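Local coordinates for thioesterase domain protein YiiD (Shewanella oneidensis, PDB 1T82) that is of unproven function but probably acts as a hotdog-fold thioesterase or acyltransferase, handling acyl groups as a two-chain assembly, at residues A48-A51 and P52-L56. Sequence-based numbering, arbitrary orientation.
Sequences APLA and PNINL
L50 and I54 meet across a tight turn in the loop that leads from strand 43-47 to the long helix 62-84 of the hotdog fold, a compact example of a loop reversing through one backbone bond with a few apolar contacts beside it. The bond closes a beta-turn over L50-N53: N53 N donates to L50 O at 2.8 Å, bent to 132° at the hydrogen and reaching the oxygen from above the carbonyl plane. A51 and P52 hold the two corners. Between the prolines, P49 CG rests 3.8 Å from P52 CD, the two side chains crossing at about a right angle. With P52 replaced by an alanine, P49 CG would probably lose its ring partner and the corner backbone would be freer to turn. N53 also packs on V28 of the second subunit and I54 on P27 of that subunit, placing the turn at the dimer interface. I54 comes next and can be followed outward. Its CB stands 4.0 Å from A51 O. I54 CG2 lies 3.2 Å from L50 O and also touches L50 CG, where the L50 and I54 side chains likewise cross at about a right angle. I54 CG1 is wedged between its own backbone N and C (chi1 60°) and thereby passes close to A51 O. I54 CD1, the tip, ends 3.8 Å from A51 O.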
ATOM      1  N   ALA B  48       2.298   4.071  13.552  1.00  6.93           N
ATOM      2  CA  ALA B  48       3.536   4.479  12.908  1.00  7.03           C
ATOM      3  C   ALA B  48       3.549   5.991  12.975  1.00  7.15           C
ATOM      4  O   ALA B  48       2.494   6.628  12.966  1.00  9.03           O
ATOM      5  CB  ALA B  48       3.572   4.016  11.451  1.00  7.92           C
ATOM      6  N   PRO B  49       4.742   6.586  13.071  1.00  7.91           N
ATOM      7  CA  PRO B  49       4.855   8.039  13.136  1.00  6.91           C
ATOM      8  C   PRO B  49       4.511   8.627  11.780  1.00  6.88           C
ATOM      9  O   PRO B  49       4.606   7.951  10.751  1.00  8.70           O
ATOM     10  CB  PRO B  49       6.320   8.254  13.501  1.00  7.96           C
ATOM     11  CG  PRO B  49       6.994   7.093  12.837  1.00  9.11           C
ATOM     12  CD  PRO B  49       6.064   5.950  13.175  1.00  7.49           C
ATOM     13  N   LEU B  50       4.111   9.887  11.777  1.00  7.57           N
ATOM     14  CA  LEU B  50       3.759  10.545  10.537  1.00  8.22           C
ATOM     15  C   LEU B  50       4.995  10.937   9.730  1.00  8.28           C
ATOM     16  O   LEU B  50       5.020  10.773   8.515  1.00  9.45           O
ATOM     17  CB  LEU B  50       2.919  11.788  10.832  1.00 10.65           C
ATOM     18  CG  LEU B  50       2.425  12.586   9.629  1.00 11.83           C
ATOM     19  CD1 LEU B  50       1.663  11.677   8.660  1.00 12.61           C
ATOM     20  CD2 LEU B  50       1.529  13.714  10.125  1.00 14.95           C
ATOM     21  N   ALA B  51       6.027  11.420  10.418  1.00  8.63           N
ATOM     22  CA  ALA B  51       7.252  11.901   9.778  1.00  8.24           C
ATOM     23  C   ALA B  51       7.793  11.216   8.520  1.00  7.35           C
ATOM     24  O   ALA B  51       7.914  11.858   7.477  1.00  9.41           O
ATOM     25  CB  ALA B  51       8.367  12.014  10.824  1.00  7.72           C
ATOM     26  N   PRO B  52       8.138   9.920   8.593  1.00  8.04           N
ATOM     27  CA  PRO B  52       8.665   9.259   7.394  1.00  7.06           C
ATOM     28  C   PRO B  52       7.573   8.909   6.391  1.00  6.37           C
ATOM     29  O   PRO B  52       7.844   8.569   5.238  1.00  7.46           O
ATOM     30  CB  PRO B  52       9.344   8.017   7.963  1.00  8.79           C
ATOM     31  CG  PRO B  52       8.453   7.660   9.122  1.00  8.81           C
ATOM     32  CD  PRO B  52       8.128   9.002   9.751  1.00  7.44           C
ATOM     33  N   ASN B  53       6.336   9.019   6.847  1.00  5.64           N
ATOM     34  CA  ASN B  53       5.169   8.671   6.048  1.00  6.18           C
ATOM     35  C   ASN B  53       4.368   9.832   5.472  1.00  7.53           C
ATOM     36  O   ASN B  53       3.216   9.657   5.081  1.00  6.31           O
ATOM     37  CB  ASN B  53       4.257   7.792   6.904  1.00  4.72           C
ATOM     38  CG  ASN B  53       4.952   6.533   7.370  1.00  5.33           C
ATOM     39  OD1 ASN B  53       5.092   6.284   8.570  1.00  7.60           O
ATOM     40  ND2 ASN B  53       5.399   5.731   6.418  1.00  2.67           N
ATOM     41  N   ILE B  54       4.970  11.014   5.399  1.00  7.21           N
ATOM     42  CA  ILE B  54       4.248  12.171   4.880  1.00  7.14           C
ATOM     43  C   ILE B  54       4.169  12.281   3.356  1.00  7.51           C
ATOM     44  O   ILE B  54       4.836  11.550   2.611  1.00  6.33           O
ATOM     45  CB  ILE B  54       4.848  13.494   5.418  1.00  8.34           C
ATOM     46  CG1 ILE B  54       6.314  13.629   4.989  1.00  8.58           C
ATOM     47  CG2 ILE B  54       4.750  13.523   6.936  1.00 10.16           C
ATOM     48  CD1 ILE B  54       6.966  14.938   5.435  1.00 13.61           C
ATOM     49  N   ASN B  55       3.313  13.197   2.919  1.00  8.70           N
ATOM     50  CA  ASN B  55       3.115  13.518   1.513  1.00  9.27           C
ATOM     51  C   ASN B  55       3.295  15.036   1.462  1.00  9.83           C
ATOM     52  O   ASN B  55       3.677  15.643   2.461  1.00  8.80           O
ATOM     53  CB  ASN B  55       1.709  13.132   1.046  1.00 10.01           C
ATOM     54  CG  ASN B  55       0.624  13.741   1.906  1.00  7.55           C
ATOM     55  OD1 ASN B  55       0.793  14.825   2.458  1.00  9.55           O
ATOM     56  ND2 ASN B  55      -0.510  13.045   2.017  1.00  9.43           N
ATOM     57  N   LEU B  56       3.009  15.650   0.320  1.00 11.71           N
ATOM     58  CA  LEU B  56       3.176  17.093   0.173  1.00 13.64           C
ATOM     59  C   LEU B  56       2.321  17.931   1.123  1.00 12.80           C
ATOM     60  O   LEU B  56       2.662  19.078   1.424  1.00 13.57           O
ATOM     61  CB  LEU B  56       2.905  17.505  -1.281  1.00 15.72           C
ATOM     62  CG  LEU B  56       1.493  17.412  -1.868  1.00 17.66           C
ATOM     63  CD1 LEU B  56       0.726  18.696  -1.574  1.00 18.31           C
ATOM     64  CD2 LEU B  56       1.587  17.211  -3.374  1.00 19.48           C
TER